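Local coordinates for beta-1,4-exocellulase (Thermobifida fusca, PDB 4B4H), which probably cleaves beta-1,4-glycosidic bonds of cellulose as a family 6 cellobiohydrolase, this chain being its catalytic domain without the cellulose-binding module, at residues D88-A93 with G149-C154; D120-E125 with E176-Y181; S251-W256 with T310-S315; A330-G335 with R410-N415. All blocks are in the same frame, centred on the assembly; numbering follows the deposited sequence. Where two conformers were deposited one is given.

In the fold
The four contacts lie around the glycoside hydrolase family 6 catalytic domain, built round a curled, largely parallel sheet. Contact 1 is part of the predicted active site: it holds D88, and A90 comes within about 6 Å, side chain to side chain, of the predicted proton donor D136. Contacts 3 and 4 lie near predicted substrate-binding residues: the side chain of W253 is about 8 Å from that of H188, and the side chain of L412 about 8 Å from that of K353; the centres of these contacts are about 22 Å apart. Contact 2 lies away from these sites, about 46 Å from contact 3 between centres and across the chain's centre from it. Contacts 1 and 2 alternate along the chain, whereas contacts 3 and 4 follow in series.

Contact 1 (D88-A93 with G149-C154); sequences DCAALA and GGTELC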
loop_
_atom_site.group_PDB
_atom_site.type_symbol
_atom_site.label_atom_id
_atom_site.label_comp_id
_atom_site.label_asym_id
_atom_site.label_seq_id
_atom_site.Cartn_x
_atom_site.Cartn_y
_atom_site.Cartn_z
ATOM N N ASP A 88 -1.856 -12.933 -1.235
ATOM C CA ASP A 88 -3.084 -12.313 -1.737
ATOM C C ASP A 88 -4.257 -13.312 -1.677
ATOM O O ASP A 88 -4.963 -13.498 -2.658
ATOM C CB ASP A 88 -2.861 -11.817 -3.184
ATOM C CG ASP A 88 -1.652 -10.869 -3.314
ATOM O OD1 ASP A 88 -1.654 -9.811 -2.650
ATOM O OD2 ASP A 88 -0.711 -11.140 -4.102
ATOM N N CYS A 89 -4.475 -13.918 -0.504
ATOM C CA CYS A 89 -5.309 -15.131 -0.372
ATOM C C CYS A 89 -6.788 -14.958 -0.724
ATOM O O CYS A 89 -7.501 -15.953 -0.852
ATOM C CB CYS A 89 -5.178 -15.742 1.028
ATOM S SG CYS A 89 -5.750 -14.657 2.364
ATOM N N ALA A 90 -7.240 -13.716 -0.869
ATOM C CA ALA A 90 -8.638 -13.445 -1.225
ATOM C C ALA A 90 -8.814 -13.150 -2.703
ATOM O O ALA A 90 -9.948 -13.092 -3.187
ATOM C CB ALA A 90 -9.199 -12.294 -0.398
ATOM N N ALA A 91 -7.705 -12.933 -3.408
ATOM C CA ALA A 91 -7.766 -12.521 -4.810
ATOM C C ALA A 91 -8.191 -13.670 -5.717
ATOM O O ALA A 91 -7.961 -14.845 -5.406
ATOM C CB ALA A 91 -6.434 -11.944 -5.273
ATOM N N LEU A 92 -8.831 -13.317 -6.825
ATOM C CA LEU A 92 -9.226 -14.297 -7.840
ATOM C C LEU A 92 -8.017 -14.999 -8.448
ATOM O O LEU A 92 -8.062 -16.195 -8.772
ATOM C CB LEU A 92 -10.034 -13.619 -8.948
ATOM C CG LEU A 92 -11.391 -13.024 -8.559
ATOM C CD1 LEU A 92 -12.019 -12.244 -9.710
ATOM C CD2 LEU A 92 -12.350 -14.093 -8.052
ATOM N N ALA A 93 -6.936 -14.239 -8.601
ATOM C CA ALA A 93 -5.666 -14.733 -9.107
ATOM C C ALA A 93 -4.544 -14.018 -8.368
ATOM O O ALA A 93 -4.649 -12.830 -8.061
ATOM C CB ALA A 93 -5.563 -14.479 -10.600
ATOM N N GLY A 149 -17.709 -13.938 0.646
ATOM C CA GLY A 149 -16.432 -13.275 0.403
ATOM C C GLY A 149 -15.260 -13.990 1.048
ATOM O O GLY A 149 -14.106 -13.719 0.723
ATOM N N GLY A 150 -15.553 -14.900 1.971
ATOM C CA GLY A 150 -14.508 -15.741 2.548
ATOM C C GLY A 150 -13.882 -16.630 1.489
ATOM O O GLY A 150 -14.560 -17.061 0.552
ATOM N N THR A 151 -12.580 -16.881 1.610
ATOM C CA THR A 151 -11.914 -17.814 0.708
ATOM C C THR A 151 -11.265 -18.970 1.458
ATOM O O THR A 151 -10.758 -18.805 2.577
ATOM C CB THR A 151 -10.843 -17.120 -0.166
ATOM O OG1 THR A 151 -9.801 -16.624 0.679
ATOM C CG2 THR A 151 -11.449 -15.960 -0.985
ATOM N N GLU A 152 -11.262 -20.139 0.828
ATOM C CA GLU A 152 -10.630 -21.326 1.399
ATOM C C GLU A 152 -9.126 -21.118 1.557
ATOM O O GLU A 152 -8.535 -21.579 2.533
ATOM C CB GLU A 152 -10.952 -22.558 0.555
ATOM C CG GLU A 152 -12.456 -22.749 0.382
ATOM C CD GLU A 152 -12.907 -24.190 0.244
ATOM O OE1 GLU A 152 -12.195 -25.122 0.693
ATOM O OE2 GLU A 152 -14.008 -24.390 -0.311
ATOM N N LEU A 153 -8.517 -20.410 0.612
ATOM C CA LEU A 153 -7.119 -20.017 0.757
ATOM C C LEU A 153 -6.825 -19.194 2.014
ATOM O O LEU A 153 -5.878 -19.515 2.736
ATOM C CB LEU A 153 -6.583 -19.308 -0.491
ATOM C CG LEU A 153 -5.077 -19.007 -0.502
ATOM C CD1 LEU A 153 -4.238 -20.263 -0.286
ATOM C CD2 LEU A 153 -4.666 -18.315 -1.791
ATOM N N CYS A 154 -7.605 -18.145 2.280
ATOM C CA CYS A 154 -7.378 -17.357 3.498
ATOM C C CYS A 154 -7.554 -18.176 4.779
ATOM O O CYS A 154 -6.713 -18.101 5.683
ATOM C CB CYS A 154 -8.238 -16.101 3.550
ATOM S SG CYS A 154 -7.807 -14.846 2.320
#
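C89 and C154 are joined by a disulfide that ties the loop carrying D88, a predicted active-site residue of this family 6 glycoside hydrolase, to the start of helix 152-160. The SG atoms of C89 and C154 are 2.1 Å apart, and the bridge has a chi3 of 96°, near the relaxed right angle. C89 turns SG in between its backbone N and carbonyl carbon (chi1 62°), and C154 sends its SG to meet it from beside its own backbone N.

Hydrogen bonds reinforce this link. T151 OG1 donates to C89 O at 2.8 Å, reaching the oxygen from above the carbonyl plane, 44° out of it. The same hydroxyl oxygen accepts from C154 N at 3.1 Å, which makes T151 the N-cap of the helix. One side chain thus caps the helix and holds the loop carbonyl, so two bonds, one given and one taken, hold the hydroxyl's rotation.

Apolar packing fills in around the bridge. L153 lays its CG against C89 CB at 3.6 Å, while T151 CG2 rests on A90 CA at 3.8 Å. N140 of helix 140-143 touches C89, A90 and C154.

C89 and A90 are the central residues of a type I turn from D88 to A91, so the disulfide grips the turn immediately after D88, whose OD1 is hydrogen-bonded to Y82 OH and lies close to D136. Next in the turn, A90 CB comes to 4.0 Å from C154 SG.

Contact 2 (D120-E125 with E176-Y181); sequences DFADYE and EIPNVY
A122 and N179 bring the two backbones closest, their CA atoms 5.9 Å apart, where two type I turns meet: F121 to Y124, in the segment that helix 103-121 leads into, and I177 to V180, leading into strand 180-185. In the first turn Y124 N bonds to F121 O at 3.1 Å; in the second V180 N bonds to I177 O.

Among the side chains, N179 reaches across. Its CG sits between the backbone N and the carbonyl carbon (chi1 60°), which directs the amide at the F121-Y124 turn. ND2 gives a weak bond to F121 O at 3.4 Å, with an N-H...O angle of 143°, and a further weak one to L127 O; OD1 lies 3.6 Å from A122 CA. An alanine here would remove the amide and is likely to leave F121 O without this donor and open a gap beside A122. The methyl of A122 meets the proline ring instead, its CB 3.6 Å from P178 CG. Toward solvent, one water donates both to E125 OE2 and to P178 O, each at 3.1 Å.

The contact is structural packing away from the annotated sites. F121 packs on helix 59-70, where Y124 also rests and Y124 OH bonds to S70 OG, while I177 and P178 lie on W119 of helix 103-121 and N179 and Y181 pair through their backbones with strand 127-133.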
loop_
_atom_site.group_PDB
_atom_site.type_symbol
_atom_site.label_atom_id
_atom_site.label_comp_id
_atom_site.label_asym_id
_atom_site.label_seq_id
_atom_site.Cartn_x
_atom_site.Cartn_y
_atom_site.Cartn_z
ATOM N N ASP A 120 25.022 -6.076 4.513
ATOM C CA ASP A 120 26.223 -5.487 3.924
ATOM C C ASP A 120 26.154 -3.980 4.073
ATOM O O ASP A 120 27.095 -3.344 4.559
ATOM C CB ASP A 120 26.344 -5.821 2.441
ATOM C CG ASP A 120 26.607 -7.292 2.185
ATOM O OD1 ASP A 120 27.182 -7.975 3.060
ATOM O OD2 ASP A 120 26.233 -7.762 1.095
ATOM N N PHE A 121 25.011 -3.421 3.687
ATOM C CA PHE A 121 24.836 -1.978 3.649
ATOM C C PHE A 121 24.718 -1.269 5.008
ATOM O O PHE A 121 24.758 -0.043 5.073
ATOM C CB PHE A 121 23.713 -1.623 2.665
ATOM C CG PHE A 121 24.094 -1.868 1.223
ATOM C CD1 PHE A 121 23.969 -3.136 0.649
ATOM C CD2 PHE A 121 24.640 -0.841 0.451
ATOM C CE1 PHE A 121 24.348 -3.362 -0.669
ATOM C CE2 PHE A 121 25.031 -1.065 -0.860
ATOM C CZ PHE A 121 24.873 -2.322 -1.430
ATOM N N ALA A 122 24.622 -2.040 6.092
ATOM C CA ALA A 122 24.551 -1.495 7.443
ATOM C C ALA A 122 25.808 -0.713 7.796
ATOM O O ALA A 122 25.788 0.131 8.698
ATOM C CB ALA A 122 24.329 -2.607 8.456
ATOM N N ASP A 123 26.887 -0.997 7.067
ATOM C CA ASP A 123 28.176 -0.337 7.250
ATOM C C ASP A 123 28.159 1.151 6.887
ATOM O O ASP A 123 29.039 1.907 7.304
ATOM C CB ASP A 123 29.291 -1.082 6.496
ATOM C CG ASP A 123 29.165 -0.996 4.972
ATOM O OD1 ASP A 123 28.057 -0.766 4.431
ATOM O OD2 ASP A 123 30.209 -1.177 4.306
ATOM N N TYR A 124 27.162 1.561 6.111
ATOM C CA TYR A 124 26.976 2.966 5.794
ATOM C C TYR A 124 25.889 3.571 6.669
ATOM O O TYR A 124 24.699 3.320 6.459
ATOM C CB TYR A 124 26.690 3.170 4.303
ATOM C CG TYR A 124 26.419 4.615 3.935
ATOM C CD1 TYR A 124 27.157 5.655 4.511
ATOM C CD2 TYR A 124 25.439 4.942 3.005
ATOM C CE1 TYR A 124 26.904 6.975 4.188
ATOM C CE2 TYR A 124 25.182 6.263 2.667
ATOM C CZ TYR A 124 25.922 7.273 3.257
ATOM O OH TYR A 124 25.677 8.586 2.929
ATOM N N GLU A 125 26.316 4.383 7.637
ATOM C CA GLU A 125 25.443 4.869 8.709
ATOM C C GLU A 125 24.299 5.745 8.214
ATOM O O GLU A 125 23.201 5.715 8.766
ATOM C CB GLU A 125 26.250 5.638 9.764
ATOM C CG GLU A 125 25.437 6.028 10.997
ATOM C CD GLU A 125 24.978 4.823 11.795
ATOM O OE1 GLU A 125 25.834 3.978 12.137
ATOM O OE2 GLU A 125 23.765 4.708 12.077
ATOM N N GLU A 176 16.572 -6.873 12.960
ATOM C CA GLU A 176 17.890 -6.925 13.615
ATOM C C GLU A 176 18.875 -5.914 12.989
ATOM O O GLU A 176 19.712 -5.327 13.702
ATOM C CB GLU A 176 18.453 -8.348 13.600
ATOM C CG GLU A 176 17.749 -9.262 14.591
ATOM C CD GLU A 176 17.951 -10.742 14.308
ATOM O OE1 GLU A 176 18.646 -11.084 13.341
ATOM O OE2 GLU A 176 17.406 -11.570 15.067
ATOM N N ILE A 177 18.739 -5.692 11.679
ATOM C CA ILE A 177 19.682 -4.889 10.881
ATOM C C ILE A 177 19.588 -3.408 11.314
ATOM O O ILE A 177 18.497 -2.833 11.361
ATOM C CB ILE A 177 19.401 -5.090 9.367
ATOM C CG1 ILE A 177 19.279 -6.598 9.059
ATOM C CG2 ILE A 177 20.470 -4.462 8.488
ATOM C CD1 ILE A 177 19.154 -6.975 7.600
ATOM N N PRO A 178 20.732 -2.796 11.674
ATOM C CA PRO A 178 20.736 -1.483 12.341
ATOM C C PRO A 178 20.073 -0.322 11.613
ATOM O O PRO A 178 19.526 0.561 12.277
ATOM C CB PRO A 178 22.225 -1.183 12.549
ATOM C CG PRO A 178 22.969 -2.145 11.707
ATOM C CD PRO A 178 22.091 -3.334 11.495
ATOM N N ASN A 179 20.135 -0.290 10.289
ATOM C CA ASN A 179 19.559 0.857 9.563
ATOM C C ASN A 179 18.340 0.463 8.724
ATOM O O ASN A 179 18.045 1.074 7.707
ATOM C CB ASN A 179 20.641 1.567 8.730
ATOM C CG ASN A 179 21.279 0.646 7.711
ATOM O OD1 ASN A 179 21.095 -0.565 7.773
ATOM N ND2 ASN A 179 22.025 1.212 6.759
ATOM N N VAL A 180 17.650 -0.581 9.164
ATOM C CA VAL A 180 16.396 -0.990 8.524
ATOM C C VAL A 180 15.215 -0.610 9.424
ATOM O O VAL A 180 15.241 -0.828 10.641
ATOM C CB VAL A 180 16.414 -2.496 8.131
ATOM C CG1 VAL A 180 15.123 -2.891 7.428
ATOM C CG2 VAL A 180 17.569 -2.750 7.191
ATOM N N TYR A 181 14.206 0.003 8.804
ATOM C CA TYR A 181 13.022 0.497 9.492
ATOM C C TYR A 181 11.789 -0.203 8.929
ATOM O O TYR A 181 11.321 0.119 7.840
ATOM C CB TYR A 181 12.933 2.033 9.327
ATOM C CG TYR A 181 14.133 2.773 9.924
ATOM C CD1 TYR A 181 15.374 2.789 9.268
ATOM C CD2 TYR A 181 14.021 3.450 11.132
ATOM C CE1 TYR A 181 16.472 3.445 9.821
ATOM C CE2 TYR A 181 15.113 4.116 11.680
ATOM C CZ TYR A 181 16.327 4.106 11.019
ATOM O OH TYR A 181 17.412 4.770 11.564
HETATM O O HOH W 1 21.108 3.169 12.503
#

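Contact 3 (S251-W256 with T310-S315); sequences SKWVDW and TYVDES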
loop_
_atom_site.group_PDB
_atom_site.type_symbol
_atom_site.label_atom_id
_atom_site.label_comp_id
_atom_site.label_asym_id
_atom_site.label_seq_id
_atom_site.Cartn_x
_atom_site.Cartn_y
_atom_site.Cartn_z
ATOM N N SER A 251 -24.804 6.524 4.132
ATOM C CA SER A 251 -24.637 6.551 2.681
ATOM C C SER A 251 -24.076 5.242 2.140
ATOM O O SER A 251 -23.420 4.473 2.869
ATOM C CB SER A 251 -23.755 7.724 2.238
ATOM O OG SER A 251 -22.434 7.589 2.741
ATOM N N LYS A 252 -24.347 5.005 0.858
ATOM C CA LYS A 252 -23.869 3.797 0.195
ATOM C C LYS A 252 -22.339 3.778 0.138
ATOM O O LYS A 252 -21.741 2.706 0.249
ATOM C CB LYS A 252 -24.512 3.607 -1.191
ATOM C CG LYS A 252 -24.109 4.616 -2.256
ATOM C CD LYS A 252 -24.883 4.401 -3.549
ATOM C CE LYS A 252 -24.515 5.445 -4.594
ATOM N NZ LYS A 252 -25.426 5.410 -5.769
ATOM N N TRP A 253 -21.715 4.956 0.010
ATOM C CA TRP A 253 -20.247 5.076 0.028
ATOM C C TRP A 253 -19.647 4.764 1.376
ATOM O O TRP A 253 -18.797 3.874 1.493
ATOM C CB TRP A 253 -19.800 6.470 -0.412
ATOM C CG TRP A 253 -18.294 6.665 -0.395
ATOM C CD1 TRP A 253 -17.560 7.567 0.386
ATOM C CD2 TRP A 253 -17.282 5.954 -1.206
ATOM N NE1 TRP A 253 -16.208 7.471 0.111
ATOM C CE2 TRP A 253 -15.975 6.509 -0.818
ATOM C CE3 TRP A 253 -17.328 4.933 -2.167
ATOM C CZ2 TRP A 253 -14.784 6.067 -1.398
ATOM C CZ3 TRP A 253 -16.125 4.496 -2.743
ATOM C CH2 TRP A 253 -14.880 5.040 -2.352
ATOM N N VAL A 254 -20.075 5.496 2.405
ATOM C CA VAL A 254 -19.460 5.384 3.737
ATOM C C VAL A 254 -19.826 4.061 4.419
ATOM O O VAL A 254 -18.976 3.425 5.050
ATOM C CB VAL A 254 -19.796 6.602 4.629
ATOM C CG1 VAL A 254 -19.057 6.552 5.964
ATOM C CG2 VAL A 254 -19.458 7.894 3.897
ATOM N N ASP A 255 -21.083 3.642 4.271
ATOM C CA ASP A 255 -21.570 2.341 4.772
ATOM C C ASP A 255 -21.215 2.018 6.239
ATOM O O ASP A 255 -20.861 0.882 6.569
ATOM C CB ASP A 255 -21.183 1.193 3.819
ATOM C CG ASP A 255 -21.947 -0.091 4.108
ATOM O OD1 ASP A 255 -23.089 -0.013 4.611
ATOM O OD2 ASP A 255 -21.403 -1.187 3.836
ATOM N N TRP A 256 -21.323 3.032 7.101
ATOM C CA TRP A 256 -21.062 2.910 8.544
ATOM C C TRP A 256 -19.646 2.603 8.921
ATOM O O TRP A 256 -19.363 2.130 10.028
ATOM C CB TRP A 256 -22.056 1.968 9.223
ATOM C CG TRP A 256 -23.349 2.687 9.495
ATOM C CD1 TRP A 256 -24.494 2.719 8.702
ATOM C CD2 TRP A 256 -23.643 3.574 10.624
ATOM N NE1 TRP A 256 -25.458 3.512 9.265
ATOM C CE2 TRP A 256 -25.011 4.062 10.416
ATOM C CE3 TRP A 256 -22.944 3.977 11.759
ATOM C CZ2 TRP A 256 -25.630 4.916 11.316
ATOM C CZ3 TRP A 256 -23.581 4.842 12.659
ATOM C CH2 TRP A 256 -24.888 5.303 12.439
ATOM N N THR A 310 -26.459 11.511 -3.341
ATOM C CA THR A 310 -26.018 12.500 -4.325
ATOM C C THR A 310 -25.109 13.565 -3.682
ATOM O O THR A 310 -24.169 14.043 -4.314
ATOM C CB THR A 310 -27.210 13.129 -5.092
ATOM O OG1 THR A 310 -28.118 12.095 -5.502
ATOM C CG2 THR A 310 -26.735 13.878 -6.341
ATOM N N TYR A 311 -25.365 13.901 -2.418
ATOM C CA TYR A 311 -24.471 14.779 -1.649
ATOM C C TYR A 311 -23.090 14.146 -1.512
ATOM O O TYR A 311 -22.055 14.791 -1.773
ATOM C CB TYR A 311 -25.030 15.047 -0.246
ATOM C CG TYR A 311 -24.058 15.792 0.662
ATOM C CD1 TYR A 311 -23.050 15.114 1.356
ATOM C CD2 TYR A 311 -24.135 17.177 0.811
ATOM C CE1 TYR A 311 -22.151 15.795 2.169
ATOM C CE2 TYR A 311 -23.240 17.862 1.623
ATOM C CZ TYR A 311 -22.254 17.164 2.305
ATOM O OH TYR A 311 -21.363 17.833 3.117
ATOM N N VAL A 312 -23.093 12.882 -1.094
ATOM C CA VAL A 312 -21.866 12.154 -0.807
ATOM C C VAL A 312 -21.106 11.890 -2.108
ATOM O O VAL A 312 -19.904 12.148 -2.185
ATOM C CB VAL A 312 -22.146 10.871 0.003
ATOM C CG1 VAL A 312 -20.955 9.936 -0.033
ATOM C CG2 VAL A 312 -22.490 11.216 1.448
ATOM N N ASP A 313 -21.812 11.426 -3.142
ATOM C CA ASP A 313 -21.163 11.136 -4.424
ATOM C C ASP A 313 -20.608 12.382 -5.117
ATOM O O ASP A 313 -19.604 12.289 -5.813
ATOM C CB ASP A 313 -22.084 10.330 -5.344
ATOM C CG ASP A 313 -22.358 8.913 -4.808
ATOM O OD1 ASP A 313 -21.676 8.456 -3.859
ATOM O OD2 ASP A 313 -23.262 8.240 -5.346
ATOM N N GLU A 314 -21.243 13.537 -4.914
ATOM C CA GLU A 314 -20.787 14.810 -5.510
ATOM C C GLU A 314 -19.769 15.629 -4.704
ATOM O O GLU A 314 -19.215 16.606 -5.223
ATOM C CB GLU A 314 -21.978 15.721 -5.808
ATOM C CG GLU A 314 -22.871 15.274 -6.952
ATOM C CD GLU A 314 -24.044 16.217 -7.163
ATOM O OE1 GLU A 314 -24.035 17.337 -6.588
ATOM O OE2 GLU A 314 -24.975 15.842 -7.909
ATOM N N SER A 315 -19.540 15.240 -3.452
ATOM C CA SER A 315 -18.633 15.952 -2.545
ATOM C C SER A 315 -17.315 15.233 -2.324
ATOM O O SER A 315 -16.338 15.852 -1.910
ATOM C CB SER A 315 -19.301 16.145 -1.188
ATOM O OG SER A 315 -20.373 17.055 -1.297
HETATM O O HOH W 2 -22.904 7.683 -1.322
#
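V312 spreads its two methyls toward the 251-256 loop: CG1 stands anti to the backbone N (chi1 164°), facing W253, and CG2 lies beside that N, facing S251. S251 turns OG in between its own N and carbonyl carbon (chi1 64°), which sets OG where V254 N can reach it; CB touches V312 CG2 at 3.8 Å and OG lies 3.9 Å from both V312 methyls. W253 CB meets V312 CG1 at 3.7 Å, the two side chains crossing at about a right angle, while the indole leads away from the helix and forms a cation-pi contact with R316.

S251 OG also works within its loop. It accepts from V254 N at 3.2 Å, closing an ST motif, and hydrogen-bonds to I248 O. An alanine in its place would lack the hydroxyl and would probably leave V254 N and I248 O without that partner, setting the loop freer to move against V312.

On the solvent side, K252 was modelled in two conformers. In this one NZ makes a long salt bridge to D313 OD2 (3.6 Å), a loose and doubtful tie: CE is nearer to OD2 (3.2 Å), so the ammonium does not point straight at the carboxylate. D313 OD1 is held by R316 in a second salt bridge and takes a hydrogen bond from a water at 2.9 Å; that water accepts from W253 N, joining loop to helix.

The contact thus fastens helix 308-315 to the loop before helix 262-276, with W253 about 8 Å, side chain to side chain, from H188 and N228, predicted substrate-binding residues of this family 6 domain.

Contact 4 (A330-G335 with R410-N415); sequences AGAGLG and RELLAN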
loop_
_atom_site.group_PDB
_atom_site.type_symbol
_atom_site.label_atom_id
_atom_site.label_comp_id
_atom_site.label_asym_id
_atom_site.label_seq_id
_atom_site.Cartn_x
_atom_site.Cartn_y
_atom_site.Cartn_z
ATOM N N ALA A 330 -9.974 4.025 -12.709
ATOM C CA ALA A 330 -10.324 5.072 -13.685
ATOM C C ALA A 330 -10.396 6.462 -13.070
ATOM O O ALA A 330 -11.065 6.658 -12.058
ATOM C CB ALA A 330 -11.642 4.724 -14.387
ATOM N N GLY A 331 -9.716 7.417 -13.699
ATOM C CA GLY A 331 -9.811 8.806 -13.265
ATOM C C GLY A 331 -8.921 9.197 -12.110
ATOM O O GLY A 331 -8.919 10.358 -11.709
ATOM N N ALA A 332 -8.145 8.260 -11.580
ATOM C CA ALA A 332 -7.291 8.570 -10.441
ATOM C C ALA A 332 -6.244 9.621 -10.817
ATOM O O ALA A 332 -5.904 9.802 -11.995
ATOM C CB ALA A 332 -6.637 7.308 -9.899
ATOM N N GLY A 333 -5.731 10.334 -9.823
ATOM C CA GLY A 333 -4.641 11.270 -10.078
ATOM C C GLY A 333 -3.495 11.125 -9.103
ATOM O O GLY A 333 -3.687 10.664 -7.984
ATOM N N LEU A 334 -2.304 11.551 -9.523
ATOM C CA LEU A 334 -1.157 11.601 -8.615
ATOM C C LEU A 334 -1.531 12.359 -7.361
ATOM O O LEU A 334 -2.204 13.381 -7.430
ATOM C CB LEU A 334 0.044 12.292 -9.269
ATOM C CG LEU A 334 0.685 11.584 -10.454
ATOM C CD1 LEU A 334 1.708 12.463 -11.160
ATOM C CD2 LEU A 334 1.342 10.294 -10.013
ATOM N N GLY A 335 -1.102 11.850 -6.214
ATOM C CA GLY A 335 -1.363 12.516 -4.947
ATOM C C GLY A 335 -0.290 13.493 -4.524
ATOM O O GLY A 335 0.618 13.822 -5.301
ATOM N N ARG A 410 -0.461 9.154 -18.195
ATOM C CA ARG A 410 -0.983 10.437 -18.690
ATOM C C ARG A 410 -2.205 10.931 -17.906
ATOM O O ARG A 410 -2.309 12.123 -17.594
ATOM C CB ARG A 410 -1.314 10.361 -20.185
ATOM C CG ARG A 410 -0.089 10.234 -21.064
ATOM C CD ARG A 410 -0.452 9.733 -22.446
ATOM N NE ARG A 410 -1.251 10.672 -23.233
ATOM C CZ ARG A 410 -2.192 10.306 -24.107
ATOM N NH1 ARG A 410 -2.472 9.021 -24.293
ATOM N NH2 ARG A 410 -2.863 11.222 -24.789
ATOM N N GLU A 411 -3.135 10.033 -17.601
ATOM C CA GLU A 411 -4.310 10.354 -16.799
ATOM C C GLU A 411 -3.941 10.720 -15.369
ATOM O O GLU A 411 -4.403 11.740 -14.839
ATOM C CB GLU A 411 -5.312 9.203 -16.782
ATOM C CG GLU A 411 -6.597 9.567 -16.063
ATOM C CD GLU A 411 -7.676 8.520 -16.200
ATOM O OE1 GLU A 411 -7.546 7.422 -15.606
ATOM O OE2 GLU A 411 -8.675 8.816 -16.882
ATOM N N LEU A 412 -3.109 9.889 -14.744
ATOM C CA LEU A 412 -2.635 10.171 -13.389
ATOM C C LEU A 412 -1.982 11.531 -13.344
ATOM O O LEU A 412 -2.211 12.284 -12.414
ATOM C CB LEU A 412 -1.662 9.105 -12.878
ATOM C CG LEU A 412 -2.231 7.717 -12.532
ATOM C CD1 LEU A 412 -1.140 6.669 -12.368
ATOM C CD2 LEU A 412 -3.144 7.719 -11.310
ATOM N N LEU A 413 -1.173 11.814 -14.366
ATOM C CA LEU A 413 -0.448 13.065 -14.458
ATOM C C LEU A 413 -1.384 14.263 -14.621
ATOM O O LEU A 413 -1.175 15.270 -13.965
ATOM C CB LEU A 413 0.562 13.011 -15.601
ATOM C CG LEU A 413 1.565 14.158 -15.697
ATOM C CD1 LEU A 413 2.623 14.010 -14.617
ATOM C CD2 LEU A 413 2.219 14.184 -17.059
ATOM N N ALA A 414 -2.408 14.163 -15.469
ATOM C CA ALA A 414 -3.321 15.301 -15.677
ATOM C C ALA A 414 -4.242 15.536 -14.474
ATOM O O ALA A 414 -4.752 16.649 -14.254
ATOM C CB ALA A 414 -4.130 15.120 -16.959
ATOM N N ASN A 415 -4.440 14.493 -13.681
ATOM C CA ASN A 415 -5.344 14.546 -12.534
ATOM C C ASN A 415 -4.626 14.750 -11.193
ATOM O O ASN A 415 -5.230 14.660 -10.130
ATOM C CB ASN A 415 -6.230 13.294 -12.516
ATOM C CG ASN A 415 -7.308 13.325 -13.575
ATOM O OD1 ASN A 415 -7.607 14.371 -14.146
ATOM N ND2 ASN A 415 -7.910 12.158 -13.845
HETATM O O HOH W 3 -5.548 7.370 -13.580
#
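L412 O, near the end of helix 406-414, accepts from L334 N at 3.0 Å in a nearly straight bond (172°), and the chains close in around it. G333 CA lies 3.5 Å from L412 O and 3.4 Å from N415 O, both CA-H...O contacts; a side chain at G333 would collide with N415 O, so this tight fit depends on the glycine. L412 CD2 covers A332 CB at 3.8 Å, and L334 and L413 run side by side, their CD1 atoms touching.

The end near G331 is more open and polar, with a water between the segments. E411 keeps CG anti to its backbone N (chi1 -175°) and stretches out to place OE1 2.9 Å from G331 N, which meets it from above the carboxylate plane. The water donates to this same OE1 and to A332 O, while N415 ND2 gives G331 O only a weak bond at 3.0 Å.

The contact joins the loop before strand 339-340 to the C-terminal helix of the family 6 catalytic domain, with L412 about 8 Å, side chain to side chain, from K353, predicted to bind substrate, and D359, the predicted proton acceptor.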